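Local coordinates for protein glucoamylase (Thermoanaerobacterium thermosaccharolyticum, PDB 1LF6) that hydrolyses alpha-1,4-glucan chains successively from their non-reducing ends, releasing beta-D-glucose, as a bacterial family 15 glucoamylase, at residues Ile20-Gly25 against Lys221-Ala226; Tyr199-Tyr204 against Gly228-Gly233. All coordinates share one frame; numbering follows the deposited sequence.

From the N terminus the chain first reaches the loop 20-25, then, after most of the N-terminal beta-sandwich domain, strand 198-203, the helix 209-216, and finally 221-226 and 228-233 in close succession. Contact 1 closes a loop of 195 intervening residues, contact 2 one of only 23. Their segments alternate along the chain, so the two closures cross. Their centres lie about 8 Å apart, and 221-226 lies against 199-204 as well: Tyr223 O probably accepts a hydrogen bond from Ile201 N, and Tyr199 O one from His222 ND1. Together they tie the N-terminal loop, the start of strand 225-228 and the border strand of the seven-stranded sheet into one corner.

Contact 1: Ile20-Gly25 against Lys221-Ala226; sequences ISAVNG and KHYDSA
Ser225 O is gripped by two donors: Ala22 N meets it at 2.8 Å, nearly head-on to the carbonyl, and a water adds a longer second bond. The same water donates to Ala22 O as well, clipping both polar ends of Ala22 to the other segment. A further backbone bond, from Asp224 N to Ile20 O at 2.9 Å, is almost straight (173° at the hydrogen). Asp224 also returns its side chain to Ile20: with CG turned between backbone N and carbonyl carbon (chi1 63°), OD2 receives Ile20 N at 3.2 Å, the donor standing above the carboxylate plane. This places OD2 only 2.7 Å from Ile20 O, a close approach of two acceptors that is not a hydrogen bond. The other carboxylate oxygen, OD1, takes Asn19 N.

Beside these bonds the Tyr223 ring serves as a platform. Ala22 CA sits over one face, 3.6 Å from the ring centroid in a CH-pi contact, while Ile20 CG2 approaches the ring edge in its plane, 3.8 Å from Tyr223 CD1. Val23 CG2 reaches the phenol end, 3.6 Å from Tyr223 OH. The Ala22 methyl, which also touches the ring, meets that of Ala226, CB to CB 3.6 Å.

The loop 20-25 thus lies against the approach to strand 225-228, which pairs with strand 166-173 through Ala226 and Gly168. Strand 198-203 backs the contact, with Tyr203 touching both Ala22 and Ala226, and the preceding helix 209-216 packs against Lys221.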
ATOM      1  N   ILE A  20     -17.304   4.520 -36.785  1.00 38.30           N
ATOM      2  CA  ILE A  20     -18.168   3.440 -36.322  1.00 38.60           C
ATOM      3  C   ILE A  20     -18.214   3.382 -34.792  1.00 38.97           C
ATOM      4  O   ILE A  20     -17.189   3.208 -34.134  1.00 38.58           O
ATOM      5  CB  ILE A  20     -17.666   2.078 -36.848  1.00 38.74           C
ATOM      6  CG1 ILE A  20     -17.346   2.186 -38.343  1.00 40.05           C
ATOM      7  CG2 ILE A  20     -18.727   1.007 -36.626  1.00 37.10           C
ATOM      8  CD1 ILE A  20     -16.223   1.271 -38.790  1.00 39.47           C
ATOM      9  N   SER A  21     -19.409   3.524 -34.229  1.00 38.21           N
ATOM     10  CA  SER A  21     -19.571   3.479 -32.783  1.00 37.46           C
ATOM     11  C   SER A  21     -19.894   2.066 -32.325  1.00 36.41           C
ATOM     12  O   SER A  21     -20.546   1.306 -33.042  1.00 35.55           O
ATOM     13  CB  SER A  21     -20.686   4.427 -32.344  1.00 36.26           C
ATOM     14  OG  SER A  21     -20.397   5.755 -32.726  1.00 37.94           O
ATOM     15  N   ALA A  22     -19.424   1.713 -31.134  1.00 36.64           N
ATOM     16  CA  ALA A  22     -19.682   0.393 -30.573  1.00 37.07           C
ATOM     17  C   ALA A  22     -21.187   0.268 -30.334  1.00 37.46           C
ATOM     18  O   ALA A  22     -21.879   1.274 -30.163  1.00 36.53           O
ATOM     19  CB  ALA A  22     -18.917   0.224 -29.265  1.00 37.46           C
ATOM     20  N   VAL A  23     -21.689  -0.962 -30.319  1.00 37.08           N
ATOM     21  CA  VAL A  23     -23.115  -1.193 -30.123  1.00 38.21           C
ATOM     22  C   VAL A  23     -23.442  -2.033 -28.892  1.00 38.45           C
ATOM     23  O   VAL A  23     -22.595  -2.757 -28.372  1.00 38.50           O
ATOM     24  CB  VAL A  23     -23.730  -1.893 -31.355  1.00 38.49           C
ATOM     25  CG1 VAL A  23     -23.637  -0.989 -32.571  1.00 40.14           C
ATOM     26  CG2 VAL A  23     -23.003  -3.201 -31.618  1.00 39.58           C
ATOM     27  N   ASN A  24     -24.688  -1.925 -28.439  1.00 38.32           N
ATOM     28  CA  ASN A  24     -25.178  -2.679 -27.287  1.00 38.44           C
ATOM     29  C   ASN A  24     -24.416  -2.408 -25.994  1.00 37.32           C
ATOM     30  O   ASN A  24     -24.034  -3.340 -25.287  1.00 35.40           O
ATOM     31  CB  ASN A  24     -25.145  -4.178 -27.592  1.00 39.83           C
ATOM     32  CG  ASN A  24     -25.907  -4.529 -28.853  1.00 43.22           C
ATOM     33  OD1 ASN A  24     -27.088  -4.192 -28.996  1.00 44.48           O
ATOM     34  ND2 ASN A  24     -25.241  -5.217 -29.775  1.00 45.13           N
ATOM     35  N   GLY A  25     -24.199  -1.134 -25.692  1.00 36.29           N
ATOM     36  CA  GLY A  25     -23.503  -0.778 -24.472  1.00 36.28           C
ATOM     37  C   GLY A  25     -24.456  -0.848 -23.296  1.00 35.93           C
ATOM     38  O   GLY A  25     -25.577  -1.329 -23.447  1.00 36.57           O
ATOM     39  N   LYS A 221     -14.399  -6.683 -35.111  1.00 48.70           N
ATOM     40  CA  LYS A 221     -14.933  -5.337 -34.972  1.00 47.43           C
ATOM     41  C   LYS A 221     -13.806  -4.319 -34.858  1.00 45.70           C
ATOM     42  O   LYS A 221     -12.729  -4.621 -34.350  1.00 45.57           O
ATOM     43  CB  LYS A 221     -15.842  -5.239 -33.745  1.00 49.18           C
ATOM     44  CG  LYS A 221     -17.141  -6.040 -33.840  1.00 51.27           C
ATOM     45  CD  LYS A 221     -16.907  -7.534 -33.683  1.00 53.49           C
ATOM     46  CE  LYS A 221     -18.225  -8.295 -33.611  1.00 54.06           C
ATOM     47  NZ  LYS A 221     -18.016  -9.736 -33.296  1.00 54.09           N
ATOM     48  N   HIS A 222     -14.063  -3.110 -35.340  1.00 44.50           N
ATOM     49  CA  HIS A 222     -13.073  -2.045 -35.293  1.00 43.59           C
ATOM     50  C   HIS A 222     -13.725  -0.728 -34.903  1.00 41.69           C
ATOM     51  O   HIS A 222     -13.556   0.293 -35.574  1.00 41.86           O
ATOM     52  CB  HIS A 222     -12.380  -1.913 -36.651  1.00 46.68           C
ATOM     53  CG  HIS A 222     -11.488  -3.071 -36.983  1.00 49.26           C
ATOM     54  ND1 HIS A 222     -10.302  -3.310 -36.323  1.00 50.84           N
ATOM     55  CD2 HIS A 222     -11.628  -4.077 -37.879  1.00 49.90           C
ATOM     56  CE1 HIS A 222      -9.749  -4.412 -36.797  1.00 51.09           C
ATOM     57  NE2 HIS A 222     -10.534  -4.896 -37.743  1.00 51.39           N
ATOM     58  N   TYR A 223     -14.466  -0.758 -33.802  1.00 38.87           N
ATOM     59  CA  TYR A 223     -15.160   0.423 -33.305  1.00 36.18           C
ATOM     60  C   TYR A 223     -14.167   1.499 -32.892  1.00 36.12           C
ATOM     61  O   TYR A 223     -13.087   1.195 -32.391  1.00 36.53           O
ATOM     62  CB  TYR A 223     -16.029   0.046 -32.108  1.00 34.59           C
ATOM     63  CG  TYR A 223     -17.011  -1.069 -32.385  1.00 33.10           C
ATOM     64  CD1 TYR A 223     -17.945  -0.963 -33.417  1.00 34.27           C
ATOM     65  CD2 TYR A 223     -17.034  -2.214 -31.591  1.00 33.08           C
ATOM     66  CE1 TYR A 223     -18.878  -1.968 -33.644  1.00 33.68           C
ATOM     67  CE2 TYR A 223     -17.962  -3.222 -31.809  1.00 32.50           C
ATOM     68  CZ  TYR A 223     -18.884  -3.092 -32.835  1.00 33.91           C
ATOM     69  OH  TYR A 223     -19.820  -4.081 -33.039  1.00 36.73           O
ATOM     70  N   ASP A 224     -14.534   2.759 -33.103  1.00 35.20           N
ATOM     71  CA  ASP A 224     -13.660   3.864 -32.734  1.00 36.40           C
ATOM     72  C   ASP A 224     -14.356   4.815 -31.772  1.00 36.46           C
ATOM     73  O   ASP A 224     -13.931   5.958 -31.594  1.00 36.55           O
ATOM     74  CB  ASP A 224     -13.186   4.621 -33.987  1.00 35.88           C
ATOM     75  CG  ASP A 224     -14.329   5.267 -34.766  1.00 36.63           C
ATOM     76  OD1 ASP A 224     -14.072   5.752 -35.889  1.00 34.94           O
ATOM     77  OD2 ASP A 224     -15.475   5.302 -34.267  1.00 35.65           O
ATOM     78  N   SER A 225     -15.419   4.329 -31.140  1.00 36.99           N
ATOM     79  CA  SER A 225     -16.187   5.131 -30.194  1.00 36.48           C
ATOM     80  C   SER A 225     -17.044   4.248 -29.288  1.00 36.82           C
ATOM     81  O   SER A 225     -17.618   3.255 -29.734  1.00 36.69           O
ATOM     82  CB  SER A 225     -17.081   6.111 -30.961  1.00 36.91           C
ATOM     83  OG  SER A 225     -17.894   6.871 -30.086  1.00 36.92           O
ATOM     84  N   ALA A 226     -17.121   4.615 -28.011  1.00 36.80           N
ATOM     85  CA  ALA A 226     -17.908   3.867 -27.032  1.00 35.50           C
ATOM     86  C   ALA A 226     -17.898   4.587 -25.687  1.00 35.41           C
ATOM     87  O   ALA A 226     -17.000   5.390 -25.414  1.00 35.14           O
ATOM     88  CB  ALA A 226     -17.348   2.454 -26.876  1.00 34.01           C
TER
HETATM   89  O   HOH W   1     -20.733   3.657 -28.768  1.00 35.24           O

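Contact 2: Tyr199-Tyr204 against Gly228-Gly233; sequences YSIGYY and GNIIEG
A chi1 of -55° sets Ile201 CG1 beside the backbone N and leaves CG2 on the far side from that nitrogen, meeting Ile230 CD1 at 4.0 Å; on Ile230, CG1 stands between backbone N and carbonyl carbon (chi1 65°), and the two side chains run alongside each other. Glu232 lies beside Ile201 on the same sheet face, its OE1 4.0 Å from Ile201 CD1. An alanine in place of Ile201 would probably leave Ile230 CD1 and the Glu232 chain without the branches they rest on, opening a gap on this buried face. At the other end, Tyr204 turns its ring edge to Ile231, CD1 to CD1 a tight 3.3 Å. Tyr203 CE1 touches Ile230 CG2 at 3.9 Å, and the Tyr203 OH is held by Arg227 N.

Four backbone bonds pair the strands, at the hydrogen-bonded antiparallel pairs Ser200-Gly233 and Gly202-Ile231; a fifth, Tyr204 N to Asn229 O at 2.7 Å, continues past their ends. Gly228 N lies at the Tyr203 ring edge, and at its backbone angles a side chain would jam against the preceding carbonyl O.

On its other side strand 230-236 pairs with 150-157, so 198-203 forms a border strand of the antiparallel sheet in the super beta sandwich.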
ATOM      1  N   TYR A 199      -7.449  -1.373 -34.499  1.00 36.41           N
ATOM      2  CA  TYR A 199      -7.957  -0.992 -33.187  1.00 36.23           C
ATOM      3  C   TYR A 199      -9.463  -1.190 -33.066  1.00 37.05           C
ATOM      4  O   TYR A 199     -10.161  -1.360 -34.067  1.00 36.69           O
ATOM      5  CB  TYR A 199      -7.608   0.471 -32.902  1.00 36.80           C
ATOM      6  CG  TYR A 199      -8.091   1.434 -33.969  1.00 37.81           C
ATOM      7  CD1 TYR A 199      -9.450   1.720 -34.118  1.00 38.45           C
ATOM      8  CD2 TYR A 199      -7.192   2.038 -34.846  1.00 36.92           C
ATOM      9  CE1 TYR A 199      -9.901   2.583 -35.117  1.00 37.69           C
ATOM     10  CE2 TYR A 199      -7.630   2.901 -35.847  1.00 38.49           C
ATOM     11  CZ  TYR A 199      -8.983   3.170 -35.980  1.00 39.30           C
ATOM     12  OH  TYR A 199      -9.416   4.020 -36.977  1.00 38.81           O
ATOM     13  N   SER A 200      -9.955  -1.163 -31.830  1.00 36.62           N
ATOM     14  CA  SER A 200     -11.380  -1.325 -31.562  1.00 36.61           C
ATOM     15  C   SER A 200     -11.707  -1.020 -30.104  1.00 36.09           C
ATOM     16  O   SER A 200     -11.064  -1.532 -29.186  1.00 35.75           O
ATOM     17  CB  SER A 200     -11.832  -2.749 -31.894  1.00 36.69           C
ATOM     18  OG  SER A 200     -13.228  -2.894 -31.704  1.00 37.44           O
ATOM     19  N   ILE A 201     -12.711  -0.178 -29.902  1.00 35.75           N
ATOM     20  CA  ILE A 201     -13.148   0.194 -28.565  1.00 34.59           C
ATOM     21  C   ILE A 201     -14.528  -0.421 -28.356  1.00 34.69           C
ATOM     22  O   ILE A 201     -15.525   0.066 -28.896  1.00 35.79           O
ATOM     23  CB  ILE A 201     -13.232   1.723 -28.427  1.00 35.48           C
ATOM     24  CG1 ILE A 201     -11.881   2.339 -28.804  1.00 34.58           C
ATOM     25  CG2 ILE A 201     -13.614   2.102 -27.000  1.00 35.81           C
ATOM     26  CD1 ILE A 201     -11.888   3.843 -28.897  1.00 36.11           C
ATOM     27  N   GLY A 202     -14.578  -1.505 -27.586  1.00 32.59           N
ATOM     28  CA  GLY A 202     -15.843  -2.177 -27.346  1.00 31.98           C
ATOM     29  C   GLY A 202     -16.288  -2.200 -25.895  1.00 31.51           C
ATOM     30  O   GLY A 202     -15.579  -1.735 -25.006  1.00 30.73           O
ATOM     31  N   TYR A 203     -17.474  -2.752 -25.662  1.00 31.61           N
ATOM     32  CA  TYR A 203     -18.040  -2.842 -24.324  1.00 31.25           C
ATOM     33  C   TYR A 203     -17.670  -4.143 -23.632  1.00 31.83           C
ATOM     34  O   TYR A 203     -17.754  -5.219 -24.225  1.00 31.69           O
ATOM     35  CB  TYR A 203     -19.558  -2.693 -24.404  1.00 29.08           C
ATOM     36  CG  TYR A 203     -19.970  -1.305 -24.818  1.00 30.23           C
ATOM     37  CD1 TYR A 203     -19.713  -0.213 -23.990  1.00 27.67           C
ATOM     38  CD2 TYR A 203     -20.582  -1.070 -26.050  1.00 27.57           C
ATOM     39  CE1 TYR A 203     -20.050   1.075 -24.375  1.00 28.80           C
ATOM     40  CE2 TYR A 203     -20.923   0.220 -26.445  1.00 28.95           C
ATOM     41  CZ  TYR A 203     -20.653   1.287 -25.603  1.00 28.06           C
ATOM     42  OH  TYR A 203     -20.968   2.568 -25.984  1.00 29.02           O
ATOM     43  N   TYR A 204     -17.260  -4.030 -22.370  1.00 33.15           N
ATOM     44  CA  TYR A 204     -16.841  -5.179 -21.570  1.00 33.85           C
ATOM     45  C   TYR A 204     -17.854  -6.322 -21.559  1.00 35.31           C
ATOM     46  O   TYR A 204     -19.018  -6.134 -21.204  1.00 34.82           O
ATOM     47  CB  TYR A 204     -16.544  -4.726 -20.132  1.00 34.23           C
ATOM     48  CG  TYR A 204     -16.044  -5.828 -19.223  1.00 34.67           C
ATOM     49  CD1 TYR A 204     -14.993  -6.655 -19.612  1.00 35.19           C
ATOM     50  CD2 TYR A 204     -16.620  -6.040 -17.971  1.00 36.36           C
ATOM     51  CE1 TYR A 204     -14.524  -7.668 -18.778  1.00 36.17           C
ATOM     52  CE2 TYR A 204     -16.160  -7.051 -17.126  1.00 36.36           C
ATOM     53  CZ  TYR A 204     -15.110  -7.861 -17.539  1.00 37.34           C
ATOM     54  OH  TYR A 204     -14.649  -8.863 -16.716  1.00 35.41           O
ATOM     55  N   GLY A 228     -18.917   3.707 -21.454  1.00 31.52           N
ATOM     56  CA  GLY A 228     -19.413   2.838 -20.401  1.00 30.28           C
ATOM     57  C   GLY A 228     -18.246   2.006 -19.904  1.00 29.58           C
ATOM     58  O   GLY A 228     -17.134   2.526 -19.760  1.00 27.75           O
ATOM     59  N   ASN A 229     -18.489   0.731 -19.620  1.00 29.15           N
ATOM     60  CA  ASN A 229     -17.415  -0.157 -19.190  1.00 29.68           C
ATOM     61  C   ASN A 229     -16.776  -0.649 -20.480  1.00 29.46           C
ATOM     62  O   ASN A 229     -17.182  -1.659 -21.051  1.00 30.15           O
ATOM     63  CB  ASN A 229     -17.952  -1.338 -18.378  1.00 30.26           C
ATOM     64  CG  ASN A 229     -18.121  -1.002 -16.906  1.00 32.58           C
ATOM     65  OD1 ASN A 229     -19.102  -0.383 -16.504  1.00 31.27           O
ATOM     66  ND2 ASN A 229     -17.145  -1.398 -16.095  1.00 34.83           N
ATOM     67  N   ILE A 230     -15.772   0.085 -20.937  1.00 28.54           N
ATOM     68  CA  ILE A 230     -15.115  -0.233 -22.192  1.00 28.84           C
ATOM     69  C   ILE A 230     -13.734  -0.863 -22.077  1.00 29.57           C
ATOM     70  O   ILE A 230     -13.123  -0.887 -21.012  1.00 28.52           O
ATOM     71  CB  ILE A 230     -14.990   1.030 -23.048  1.00 27.35           C
ATOM     72  CG1 ILE A 230     -14.067   2.034 -22.356  1.00 28.58           C
ATOM     73  CG2 ILE A 230     -16.367   1.652 -23.248  1.00 27.43           C
ATOM     74  CD1 ILE A 230     -13.801   3.293 -23.160  1.00 29.87           C
ATOM     75  N   ILE A 231     -13.260  -1.371 -23.209  1.00 30.73           N
ATOM     76  CA  ILE A 231     -11.945  -1.985 -23.316  1.00 31.38           C
ATOM     77  C   ILE A 231     -11.353  -1.528 -24.650  1.00 31.75           C
ATOM     78  O   ILE A 231     -11.917  -1.784 -25.719  1.00 32.31           O
ATOM     79  CB  ILE A 231     -12.051  -3.518 -23.289  1.00 32.06           C
ATOM     80  CG1 ILE A 231     -12.671  -3.958 -21.960  1.00 32.85           C
ATOM     81  CG2 ILE A 231     -10.670  -4.142 -23.489  1.00 32.96           C
ATOM     82  CD1 ILE A 231     -12.875  -5.437 -21.843  1.00 36.09           C
ATOM     83  N   GLU A 232     -10.235  -0.822 -24.585  1.00 29.20           N
ATOM     84  CA  GLU A 232      -9.593  -0.338 -25.792  1.00 29.66           C
ATOM     85  C   GLU A 232      -8.570  -1.366 -26.253  1.00 29.05           C
ATOM     86  O   GLU A 232      -7.494  -1.493 -25.673  1.00 28.99           O
ATOM     87  CB  GLU A 232      -8.961   1.032 -25.523  1.00 28.47           C
ATOM     88  CG  GLU A 232     -10.012   2.042 -25.081  1.00 28.33           C
ATOM     89  CD  GLU A 232      -9.545   3.482 -25.112  1.00 30.26           C
ATOM     90  OE1 GLU A 232     -10.418   4.371 -25.239  1.00 30.29           O
ATOM     91  OE2 GLU A 232      -8.323   3.735 -25.004  1.00 29.41           O
ATOM     92  N   GLY A 233      -8.944  -2.123 -27.282  1.00 28.62           N
ATOM     93  CA  GLY A 233      -8.080  -3.161 -27.813  1.00 29.14           C
ATOM     94  C   GLY A 233      -7.378  -2.774 -29.099  1.00 29.94           C
ATOM     95  O   GLY A 233      -7.832  -1.895 -29.834  1.00 30.66           O
TER